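Local coordinates for protein TetR transcriptional regulator (Chloroflexus aurantiacus, PDB 3QBM) that probably binds DNA through an N-terminal helix-turn-helix domain and regulates transcription as a TetR-family dimer, at residues G24-A29 with A110-D115; A18-S23 with Q53-A58; C104-T109 with R125-E130; V12-A17 with F59-E64. All coordinates share one frame; numbering follows the deposited sequence. Where two conformers were deposited one is given.

Interaction 1. Residues G24-A29 with A110-D115; sequences GYAGTA and AIESDD. With MG (magnesium ion), chain C.
E112 OE2 accepts from A26 N at 3.1 Å and possibly from water 1, which itself accepts from G27 N. E112 OE1 accepts from Y25 N at 2.8 Å, nearly straight at 169°. Both backbone donors meet the syn side of their oxygen, about 20° out of the carboxylate plane. CG of E112 is anti to the backbone N (chi1 -174°), and the extended chain carries the carboxylate across to the turn. E112 OE1 also lies at the edge of the Y25 ring, 3.1 Å from Y25 CD2. G24 has a positive phi, and its CA is 3.3 Å from E112 OE1.

This is a joint between the two domains of a TetR-type regulator. Y25 to T28 form a type I turn that leads from helix 2-23 into the predicted helix-turn-helix. E112 belongs to helix 105-113 of the C-terminal, Tet-repressor-like region. T28 OG1 donates to G24 O, which ties the last residue of the turn to the residue just before it. Y25 OH hydrogen-bonds T109 of the same helix 105-113.

E112 also lies between the two magnesium-binding residues in sequence. I111 O binds the magnesium ion at 2.0 Å and D114 OD1 at 2.1 Å, and four waters complete six ligands. Water 2, one of the four, also donates to E112 O. D115 OD2 forms a salt bridge with R173 of the second subunit.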
loop_
_atom_site.group_PDB
_atom_site.type_symbol
_atom_site.label_atom_id
_atom_site.label_comp_id
_atom_site.label_asym_id
_atom_site.label_seq_id
_atom_site.Cartn_x
_atom_site.Cartn_y
_atom_site.Cartn_z
ATOM N N GLY A 24 -1.113 14.135 0.745
ATOM C CA GLY A 24 -0.051 13.818 1.647
ATOM C C GLY A 24 0.211 14.954 2.622
ATOM O O GLY A 24 -0.358 16.046 2.526
ATOM N N TYR A 25 1.115 14.681 3.547
ATOM C CA TYR A 25 1.525 15.648 4.564
ATOM C C TYR A 25 2.442 16.714 3.935
ATOM O O TYR A 25 2.159 17.907 4.010
ATOM C CB TYR A 25 2.143 14.897 5.762
ATOM C CG TYR A 25 1.142 13.908 6.397
ATOM C CD1 TYR A 25 0.250 14.326 7.380
ATOM C CD2 TYR A 25 1.064 12.573 5.996
ATOM C CE1 TYR A 25 -0.695 13.454 7.945
ATOM C CE2 TYR A 25 0.096 11.707 6.549
ATOM C CZ TYR A 25 -0.768 12.173 7.526
ATOM O OH TYR A 25 -1.722 11.383 8.126
ATOM N N ALA A 26 3.491 16.319 3.224
ATOM C CA ALA A 26 4.389 17.329 2.636
ATOM C C ALA A 26 3.703 18.107 1.502
ATOM O O ALA A 26 3.974 19.293 1.281
ATOM C CB ALA A 26 5.687 16.668 2.122
ATOM N N GLY A 27 2.791 17.449 0.804
ATOM C CA GLY A 27 2.102 18.051 -0.336
ATOM C C GLY A 27 0.868 18.882 -0.034
ATOM O O GLY A 27 0.257 19.395 -0.954
ATOM N N THR A 28 0.478 18.981 1.236
ATOM C CA THR A 28 -0.676 19.771 1.670
ATOM C C THR A 28 -0.085 21.041 2.310
ATOM O O THR A 28 0.590 20.942 3.338
ATOM C CB THR A 28 -1.558 18.992 2.683
ATOM O OG1 THR A 28 -2.211 17.883 2.032
ATOM C CG2 THR A 28 -2.646 19.882 3.326
ATOM N N ALA A 29 -0.277 22.199 1.683
ATOM C CA ALA A 29 0.253 23.471 2.245
ATOM C C ALA A 29 -0.748 24.070 3.207
ATOM O O ALA A 29 -1.947 23.796 3.148
ATOM C CB ALA A 29 0.578 24.452 1.143
ATOM N N ALA A 110 1.076 5.187 5.871
ATOM C CA ALA A 110 2.175 4.242 5.922
ATOM C C ALA A 110 3.194 4.549 4.848
ATOM O O ALA A 110 4.372 4.576 5.145
ATOM C CB ALA A 110 1.684 2.784 5.731
ATOM N N ILE A 111 2.743 4.685 3.597
ATOM C CA ILE A 111 3.667 4.907 2.494
ATOM C C ILE A 111 4.475 6.203 2.672
ATOM O O ILE A 111 5.674 6.241 2.398
ATOM C CB ILE A 111 2.954 4.866 1.120
ATOM C CG1 ILE A 111 2.858 3.427 0.602
ATOM C CG2 ILE A 111 3.703 5.683 0.061
ATOM C CD1 ILE A 111 2.373 2.446 1.566
ATOM N N GLU A 112 3.832 7.268 3.159
ATOM C CA GLU A 112 4.565 8.520 3.361
ATOM C C GLU A 112 5.509 8.483 4.553
ATOM O O GLU A 112 6.674 8.914 4.456
ATOM C CB GLU A 112 3.617 9.702 3.543
ATOM C CG GLU A 112 4.412 11.044 3.606
ATOM C CD GLU A 112 3.600 12.285 3.266
ATOM O OE1 GLU A 112 2.363 12.200 3.240
ATOM O OE2 GLU A 112 4.218 13.343 2.986
ATOM N N SER A 113 5.011 7.976 5.678
ATOM C CA SER A 113 5.754 8.047 6.941
ATOM C C SER A 113 6.821 6.981 7.150
ATOM O O SER A 113 7.739 7.179 7.940
ATOM C CB SER A 113 4.790 7.990 8.131
ATOM O OG SER A 113 4.189 6.691 8.294
ATOM N N ASP A 114 6.698 5.834 6.483
ATOM C CA ASP A 114 7.557 4.723 6.834
ATOM C C ASP A 114 9.066 5.102 6.837
ATOM O O ASP A 114 9.776 4.657 7.699
ATOM C CB ASP A 114 7.239 3.448 6.023
ATOM C CG ASP A 114 7.275 3.651 4.513
ATOM O OD1 ASP A 114 7.565 4.761 4.015
ATOM O OD2 ASP A 114 7.016 2.650 3.806
ATOM N N ASP A 115 9.531 5.945 5.919
ATOM C CA ASP A 115 10.956 6.305 5.843
ATOM C C ASP A 115 11.168 7.809 6.045
ATOM O O ASP A 115 12.235 8.357 5.728
ATOM C CB ASP A 115 11.538 5.831 4.494
ATOM C CG ASP A 115 11.517 4.333 4.359
ATOM O OD1 ASP A 115 12.363 3.711 5.008
ATOM O OD2 ASP A 115 10.664 3.747 3.631
HETATM MG MG MG C . 7.546 5.571 2.019
HETATM O O HOH W 1 3.094 14.622 0.390
HETATM O O HOH W 2 8.408 7.408 3.038
HETATM O O HOH W 3 6.810 3.746 1.346
HETATM O O HOH W 4 9.569 4.924 1.787
HETATM O O HOH W 5 7.443 6.327 0.184
#

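Interaction 2. Residues A18-S23 with Q53-A58; sequences ALFNVS and QLALAA
With CG of F20 anti to its carbonyl carbon (chi1 -69°), the ring reaches from helix 2-23 toward A55 and A58 on helix 51-74. The second torsion, chi2 -48°, turns the ring so that one edge meets A58. The two helices are the first and fourth of the TetR fold, and the contact lies in the buried core of the N-terminal region. It is wholly apolar, with no hydrogen bond across it.

A55 and A58 are three residues apart on helix 51-74. Their small side chains let the ring come close to the helix backbone. A55 CA approaches the ring obliquely, 3.7 Å from F20 CE2. The methyl group of A55 is farther off, with F20 CE2 to A55 CB at 4.2 Å.

Residues outside the pair also pack on F20. Its ring stacks with that of Y25, and T28 touches it from the loop after helix 2-23. N21, the next residue on the helix, hydrogen-bonds N108 of helix 105-113.

At the ring edge A58 CB sits near the ring plane and is shared by two ring carbons, 3.7 Å from both F20 CD2 and F20 CE2.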
loop_
_atom_site.group_PDB
_atom_site.type_symbol
_atom_site.label_atom_id
_atom_site.label_comp_id
_atom_site.label_asym_id
_atom_site.label_seq_id
_atom_site.Cartn_x
_atom_site.Cartn_y
_atom_site.Cartn_z
ATOM N N ALA A 18 -8.642 15.182 5.749
ATOM C CA ALA A 18 -9.124 14.897 4.392
ATOM C C ALA A 18 -8.134 15.377 3.360
ATOM O O ALA A 18 -7.862 14.676 2.389
ATOM C CB ALA A 18 -10.509 15.514 4.149
ATOM N N LEU A 19 -7.537 16.561 3.569
ATOM C CA LEU A 19 -6.561 17.043 2.619
ATOM C C LEU A 19 -5.287 16.178 2.623
ATOM O O LEU A 19 -4.714 15.895 1.566
ATOM C CB LEU A 19 -6.175 18.501 2.919
ATOM C CG LEU A 19 -7.269 19.547 2.630
ATOM C CD1 LEU A 19 -6.958 20.904 3.306
ATOM C CD2 LEU A 19 -7.424 19.736 1.133
ATOM N N PHE A 20 -4.807 15.828 3.817
ATOM C CA PHE A 20 -3.568 15.054 3.926
ATOM C C PHE A 20 -3.762 13.662 3.298
ATOM O O PHE A 20 -2.831 13.075 2.765
ATOM C CB PHE A 20 -3.150 14.830 5.384
ATOM C CG PHE A 20 -2.704 16.047 6.117
ATOM C CD1 PHE A 20 -1.797 16.932 5.571
ATOM C CD2 PHE A 20 -3.102 16.249 7.437
ATOM C CE1 PHE A 20 -1.355 18.016 6.287
ATOM C CE2 PHE A 20 -2.647 17.327 8.150
ATOM C CZ PHE A 20 -1.793 18.208 7.587
ATOM N N ASN A 21 -4.971 13.137 3.393
ATOM C CA ASN A 21 -5.242 11.799 2.869
ATOM C C ASN A 21 -5.089 11.688 1.346
ATOM O O ASN A 21 -4.734 10.607 0.808
ATOM C CB ASN A 21 -6.631 11.329 3.270
ATOM C CG ASN A 21 -6.743 9.835 3.269
ATOM O OD1 ASN A 21 -5.803 9.160 3.667
ATOM N ND2 ASN A 21 -7.902 9.301 2.839
ATOM N N VAL A 22 -5.327 12.808 0.679
ATOM C CA VAL A 22 -5.209 12.913 -0.766
ATOM C C VAL A 22 -3.838 13.352 -1.245
ATOM O O VAL A 22 -3.227 12.676 -2.090
ATOM C CB VAL A 22 -6.286 13.898 -1.309
ATOM C CG1 VAL A 22 -6.004 14.266 -2.768
ATOM C CG2 VAL A 22 -7.657 13.318 -1.095
ATOM N N SER A 23 -3.350 14.482 -0.716
ATOM C CA SER A 23 -2.145 15.109 -1.213
ATOM C C SER A 23 -0.924 14.858 -0.348
ATOM O O SER A 23 0.172 15.318 -0.670
ATOM C CB SER A 23 -2.380 16.629 -1.360
ATOM O OG SER A 23 -3.408 16.842 -2.289
ATOM N N GLN A 53 2.252 19.235 14.547
ATOM C CA GLN A 53 1.316 18.859 15.599
ATOM C C GLN A 53 -0.056 18.678 14.982
ATOM O O GLN A 53 -0.767 17.701 15.313
ATOM C CB GLN A 53 1.288 19.909 16.728
ATOM C CG GLN A 53 0.523 19.489 17.980
ATOM C CD GLN A 53 0.334 20.652 18.952
ATOM O OE1 GLN A 53 -0.362 21.611 18.643
ATOM N NE2 GLN A 53 0.948 20.566 20.129
ATOM N N LEU A 54 -0.413 19.558 14.042
ATOM C CA LEU A 54 -1.711 19.449 13.349
ATOM C C LEU A 54 -1.782 18.124 12.589
ATOM O O LEU A 54 -2.768 17.389 12.702
ATOM C CB LEU A 54 -1.959 20.636 12.402
ATOM C CG LEU A 54 -3.136 20.555 11.408
ATOM C CD1 LEU A 54 -4.455 20.149 12.080
ATOM C CD2 LEU A 54 -3.317 21.846 10.673
ATOM N N ALA A 55 -0.711 17.788 11.870
ATOM C CA ALA A 55 -0.652 16.529 11.141
ATOM C C ALA A 55 -0.907 15.323 12.062
ATOM O O ALA A 55 -1.628 14.377 11.708
ATOM C CB ALA A 55 0.713 16.412 10.445
ATOM N N LEU A 56 -0.289 15.331 13.239
ATOM C CA LEU A 56 -0.468 14.266 14.236
ATOM C C LEU A 56 -1.886 14.193 14.734
ATOM O O LEU A 56 -2.458 13.102 14.877
ATOM C CB LEU A 56 0.481 14.420 15.422
ATOM C CG LEU A 56 1.978 14.258 15.159
ATOM C CD1 LEU A 56 2.804 14.641 16.396
ATOM C CD2 LEU A 56 2.326 12.821 14.630
ATOM N N ALA A 57 -2.484 15.350 14.999
ATOM C CA ALA A 57 -3.865 15.372 15.458
ATOM C C ALA A 57 -4.804 14.891 14.344
ATOM O O ALA A 57 -5.738 14.130 14.616
ATOM C CB ALA A 57 -4.232 16.748 15.925
ATOM N N ALA A 58 -4.518 15.306 13.105
ATOM C CA ALA A 58 -5.268 14.895 11.905
ATOM C C ALA A 58 -5.186 13.386 11.697
ATOM O O ALA A 58 -6.192 12.775 11.311
ATOM C CB ALA A 58 -4.773 15.629 10.639
#

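Interaction 3. Residues C104-T109 with R125-E130; sequences CPILNT and RAVIDE
I106 and V127 point their side chains at each other and meet at an oblique angle. The tip of I106 reaches both branches of V127. I106 CD1 is 3.7 Å from V127 CG1 and 3.9 Å from V127 CG2, so the isoleucine methyl lies against the fork of the valine. In I106, chi1 of -49° sets CG1 anti to the carbonyl carbon, and chi2 of -56° then swings CD1 to V127. The other branch, CG2, is anti to the backbone N and faces I128. There I106 CG2 comes to 4.2 Å from I128 CG1. The CB of I128 does not point at the other helix, but the end of its side chain comes nearer.

The contact joins helix 105-113 to the long helix 118-144 in the all-helical C-terminal region of a TetR-family protein. It is buried and apolar. F59 of helix 51-74 and W131 of helix 118-144 also touch I106. L171 of the second subunit packs on I128.

C104 is the N-cap of helix 105-113, and its SG accepts from L107 N at 3.5 Å. P105 O, on the first residue of the helix, takes two donors from T109 one turn on, its N and its OG1.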
loop_
_atom_site.group_PDB
_atom_site.type_symbol
_atom_site.label_atom_id
_atom_site.label_comp_id
_atom_site.label_asym_id
_atom_site.label_seq_id
_atom_site.Cartn_x
_atom_site.Cartn_y
_atom_site.Cartn_z
ATOM N N CYS A 104 -7.791 4.651 2.233
ATOM C CA CYS A 104 -7.428 4.266 3.608
ATOM C C CYS A 104 -6.315 5.152 4.152
ATOM O O CYS A 104 -5.214 5.153 3.600
ATOM C CB CYS A 104 -6.988 2.787 3.705
ATOM S SG CYS A 104 -6.494 2.309 5.335
ATOM N N PRO A 105 -6.571 5.875 5.259
ATOM C CA PRO A 105 -5.508 6.750 5.794
ATOM C C PRO A 105 -4.369 6.006 6.465
ATOM O O PRO A 105 -3.256 6.560 6.621
ATOM C CB PRO A 105 -6.254 7.621 6.802
ATOM C CG PRO A 105 -7.346 6.729 7.292
ATOM C CD PRO A 105 -7.791 5.934 6.083
ATOM N N ILE A 106 -4.609 4.749 6.838
ATOM C CA ILE A 106 -3.572 3.910 7.425
ATOM C C ILE A 106 -2.554 3.550 6.328
ATOM O O ILE A 106 -1.330 3.759 6.487
ATOM C CB ILE A 106 -4.182 2.656 8.101
ATOM C CG1 ILE A 106 -5.346 3.033 9.033
ATOM C CG2 ILE A 106 -3.116 1.875 8.920
ATOM C CD1 ILE A 106 -4.998 4.048 10.096
ATOM N N LEU A 107 -3.069 3.013 5.212
ATOM C CA LEU A 107 -2.271 2.727 4.024
ATOM C C LEU A 107 -1.580 3.993 3.514
ATOM O O LEU A 107 -0.367 4.002 3.264
ATOM C CB LEU A 107 -3.147 2.120 2.917
ATOM C CG LEU A 107 -2.592 1.899 1.509
ATOM C CD1 LEU A 107 -1.404 0.933 1.531
ATOM C CD2 LEU A 107 -3.685 1.439 0.499
ATOM N N ASN A 108 -2.346 5.048 3.304
ATOM C CA ASN A 108 -1.774 6.255 2.740
ATOM C C ASN A 108 -0.661 6.859 3.639
ATOM O O ASN A 108 0.388 7.301 3.137
ATOM C CB ASN A 108 -2.863 7.289 2.485
ATOM C CG ASN A 108 -3.829 6.892 1.378
ATOM O OD1 ASN A 108 -3.607 5.931 0.625
ATOM N ND2 ASN A 108 -4.938 7.630 1.296
ATOM N N THR A 109 -0.877 6.897 4.961
ATOM C CA THR A 109 0.100 7.447 5.889
ATOM C C THR A 109 1.289 6.505 6.025
ATOM O O THR A 109 2.405 6.982 6.195
ATOM C CB THR A 109 -0.514 7.760 7.268
ATOM O OG1 THR A 109 -1.639 8.652 7.120
ATOM C CG2 THR A 109 0.535 8.346 8.234
ATOM N N ARG A 125 1.692 2.118 13.062
ATOM C CA ARG A 125 1.961 0.806 13.660
ATOM C C ARG A 125 0.968 0.471 14.761
ATOM O O ARG A 125 0.499 -0.660 14.853
ATOM C CB ARG A 125 3.414 0.691 14.131
ATOM C CG ARG A 125 3.762 -0.586 14.864
ATOM C CD ARG A 125 5.272 -0.625 15.090
ATOM N NE ARG A 125 5.740 -1.937 15.514
ATOM C CZ ARG A 125 7.017 -2.297 15.589
ATOM N NH1 ARG A 125 7.994 -1.453 15.266
ATOM N NH2 ARG A 125 7.321 -3.520 15.985
ATOM N N ALA A 126 0.636 1.459 15.585
ATOM C CA ALA A 126 -0.354 1.273 16.651
ATOM C C ALA A 126 -1.730 0.846 16.075
ATOM O O ALA A 126 -2.387 -0.051 16.624
ATOM C CB ALA A 126 -0.463 2.543 17.492
ATOM N N VAL A 127 -2.147 1.436 14.959
ATOM C CA VAL A 127 -3.409 1.020 14.330
ATOM C C VAL A 127 -3.341 -0.410 13.815
ATOM O O VAL A 127 -4.266 -1.204 14.082
ATOM C CB VAL A 127 -3.942 1.968 13.244
ATOM C CG1 VAL A 127 -5.186 1.321 12.519
ATOM C CG2 VAL A 127 -4.285 3.343 13.873
ATOM N N ILE A 128 -2.265 -0.747 13.107
ATOM C CA ILE A 128 -2.063 -2.109 12.612
ATOM C C ILE A 128 -2.054 -3.083 13.808
ATOM O O ILE A 128 -2.647 -4.137 13.741
ATOM C CB ILE A 128 -0.786 -2.219 11.786
ATOM C CG1 ILE A 128 -0.951 -1.415 10.463
ATOM C CG2 ILE A 128 -0.404 -3.671 11.512
ATOM C CD1 ILE A 128 0.351 -1.076 9.827
ATOM N N ASP A 129 -1.407 -2.704 14.910
ATOM C CA ASP A 129 -1.402 -3.551 16.109
ATOM C C ASP A 129 -2.777 -3.721 16.745
ATOM O O ASP A 129 -3.062 -4.774 17.298
ATOM C CB ASP A 129 -0.328 -3.108 17.109
ATOM C CG ASP A 129 1.079 -3.447 16.626
ATOM O OD1 ASP A 129 1.222 -4.211 15.647
ATOM O OD2 ASP A 129 2.056 -2.936 17.203
ATOM N N GLU A 130 -3.651 -2.729 16.629
ATOM C CA GLU A 130 -5.038 -2.884 17.119
ATOM C C GLU A 130 -5.754 -3.935 16.280
ATOM O O GLU A 130 -6.445 -4.803 16.823
ATOM C CB GLU A 130 -5.871 -1.608 17.014
ATOM C CG GLU A 130 -5.389 -0.390 17.726
ATOM C CD GLU A 130 -6.347 0.763 17.489
ATOM O OE1 GLU A 130 -5.942 1.772 16.871
ATOM O OE2 GLU A 130 -7.536 0.635 17.863
#

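Interaction 4. Residues V12-A17 with F59-E64; sequences VVAQAA and FDYAAE
Y61 packs tightly against V13, A14 and A17. CG of Y61 is anti to the backbone N (chi1 165°), which sends the ring across helix 12-17. A14 CA sits over one face of the ring in a CH-pi contact, 3.8 Å from the ring centroid and 19° off its normal. V13 CG1 touches Y61 CB at 3.3 Å, near the root of the side chain. A17 CB is 3.5 Å from Y61 CD2, an oblique approach. A14 CB lies by the phenol end, 3.4 Å from Y61 CZ.

The V13 and A17 end is buried, whereas A14 and Y61 are partly exposed. The hydroxyl of Y61 makes no hydrogen bond to helix 12-17. Its polar partner is K65, one turn further along its own helix.

The local helix axes cross almost at right angles, at -83°, and come within 8.8 Å of each other. A14 and A17 leave little side chain between Y61 and the helix.

The pair joins helix 2-23, in the DNA-binding family region, to helix 51-74, the fourth helix of the chain. Behind the contact F59 packs on helices 105-113 and 118-144, and A62 touches P105 of helix 105-113.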
loop_
_atom_site.group_PDB
_atom_site.type_symbol
_atom_site.label_atom_id
_atom_site.label_comp_id
_atom_site.label_asym_id
_atom_site.label_seq_id
_atom_site.Cartn_x
_atom_site.Cartn_y
_atom_site.Cartn_z
ATOM N N VAL A 12 -10.919 21.801 12.371
ATOM C CA VAL A 12 -9.672 21.938 11.636
ATOM C C VAL A 12 -9.041 20.565 11.412
ATOM O O VAL A 12 -8.664 20.246 10.304
ATOM C CB VAL A 12 -8.683 22.893 12.335
ATOM C CG1 VAL A 12 -7.376 22.949 11.560
ATOM C CG2 VAL A 12 -9.302 24.286 12.442
ATOM N N VAL A 13 -8.946 19.764 12.475
ATOM C CA VAL A 13 -8.332 18.448 12.392
ATOM C C VAL A 13 -9.048 17.598 11.350
ATOM O O VAL A 13 -8.399 16.916 10.557
ATOM C CB VAL A 13 -8.317 17.725 13.771
ATOM C CG1 VAL A 13 -8.095 16.277 13.596
ATOM C CG2 VAL A 13 -7.254 18.323 14.693
ATOM N N ALA A 14 -10.380 17.648 11.330
ATOM C CA ALA A 14 -11.176 16.859 10.360
ATOM C C ALA A 14 -10.882 17.304 8.919
ATOM O O ALA A 14 -10.689 16.489 8.028
ATOM C CB ALA A 14 -12.678 16.937 10.660
ATOM N N GLN A 15 -10.833 18.599 8.690
ATOM C CA GLN A 15 -10.516 19.098 7.340
ATOM C C GLN A 15 -9.059 18.823 6.930
ATOM O O GLN A 15 -8.774 18.511 5.765
ATOM C CB GLN A 15 -10.791 20.594 7.252
ATOM C CG GLN A 15 -12.261 20.975 7.520
ATOM C CD GLN A 15 -13.216 20.402 6.491
ATOM O OE1 GLN A 15 -12.872 20.226 5.318
ATOM N NE2 GLN A 15 -14.431 20.102 6.936
ATOM N N ALA A 16 -8.134 18.974 7.878
ATOM C CA ALA A 16 -6.712 18.697 7.592
ATOM C C ALA A 16 -6.576 17.234 7.179
ATOM O O ALA A 16 -5.915 16.923 6.187
ATOM C CB ALA A 16 -5.850 18.974 8.790
ATOM N N ALA A 17 -7.238 16.351 7.923
ATOM C CA ALA A 17 -7.163 14.907 7.643
ATOM C C ALA A 17 -7.558 14.582 6.224
ATOM O O ALA A 17 -6.880 13.797 5.547
ATOM C CB ALA A 17 -8.019 14.066 8.641
ATOM N N PHE A 59 -4.018 12.772 11.927
ATOM C CA PHE A 59 -3.953 11.312 11.852
ATOM C C PHE A 59 -4.772 10.642 12.969
ATOM O O PHE A 59 -5.534 9.695 12.714
ATOM C CB PHE A 59 -2.545 10.761 11.924
ATOM C CG PHE A 59 -2.502 9.263 11.776
ATOM C CD1 PHE A 59 -2.505 8.697 10.526
ATOM C CD2 PHE A 59 -2.559 8.427 12.894
ATOM C CE1 PHE A 59 -2.542 7.310 10.382
ATOM C CE2 PHE A 59 -2.584 7.049 12.761
ATOM C CZ PHE A 59 -2.563 6.496 11.528
ATOM N N ASP A 60 -4.596 11.102 14.204
ATOM C CA ASP A 60 -5.342 10.533 15.347
ATOM C C ASP A 60 -6.837 10.536 15.047
ATOM O O ASP A 60 -7.563 9.607 15.413
ATOM C CB ASP A 60 -5.038 11.303 16.639
ATOM C CG ASP A 60 -3.653 11.046 17.138
ATOM O OD1 ASP A 60 -2.970 10.105 16.655
ATOM O OD2 ASP A 60 -3.189 11.828 17.980
ATOM N N TYR A 61 -7.276 11.550 14.315
ATOM C CA TYR A 61 -8.661 11.694 13.914
ATOM C C TYR A 61 -9.056 10.674 12.861
ATOM O O TYR A 61 -10.156 10.099 12.913
ATOM C CB TYR A 61 -8.890 13.086 13.374
ATOM C CG TYR A 61 -10.159 13.243 12.613
ATOM C CD1 TYR A 61 -11.356 13.547 13.267
ATOM C CD2 TYR A 61 -10.177 13.119 11.239
ATOM C CE1 TYR A 61 -12.535 13.686 12.560
ATOM C CE2 TYR A 61 -11.360 13.252 10.516
ATOM C CZ TYR A 61 -12.532 13.545 11.190
ATOM O OH TYR A 61 -13.706 13.685 10.487
ATOM N N ALA A 62 -8.187 10.525 11.867
ATOM C CA ALA A 62 -8.350 9.508 10.832
ATOM C C ALA A 62 -8.346 8.115 11.473
ATOM O O ALA A 62 -9.190 7.295 11.141
ATOM C CB ALA A 62 -7.254 9.640 9.778
ATOM N N ALA A 63 -7.441 7.878 12.421
ATOM C CA ALA A 63 -7.368 6.598 13.124
ATOM C C ALA A 63 -8.673 6.309 13.869
ATOM O O ALA A 63 -9.207 5.212 13.763
ATOM C CB ALA A 63 -6.187 6.544 14.074
ATOM N N GLU A 64 -9.204 7.303 14.588
ATOM C CA GLU A 64 -10.474 7.121 15.304
ATOM C C GLU A 64 -11.617 6.847 14.341
ATOM O O GLU A 64 -12.506 6.040 14.625
ATOM C CB GLU A 64 -10.801 8.338 16.178
ATOM C CG GLU A 64 -12.178 8.239 16.898
ATOM C CD GLU A 64 -12.301 7.082 17.892
ATOM O OE1 GLU A 64 -11.265 6.534 18.351
ATOM O OE2 GLU A 64 -13.460 6.739 18.241
#

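Interactions 2 and 4 both join helix 2-23 to helix 51-74, with centres 6 Å apart. Interaction 2 is nested inside the chain loop that interaction 4 closes. Interaction 1 starts in the loop after helix 2-23 and reaches helix 105-113; its centre is about 9 Å from that of interaction 2. Interaction 3 uses the same helix 105-113, with its centre 13 Å from those of interactions 1 and 4. It comes after interactions 2 and 4 along the chain. F59, in segment 59-64 of interaction 4, touches Y25 of interaction 1 and I106 and T109 of interaction 3. Together the contacts connect the predicted DNA-binding region to the C-terminal helices, consistent with signalling between domains, as in other TetR-family regulators.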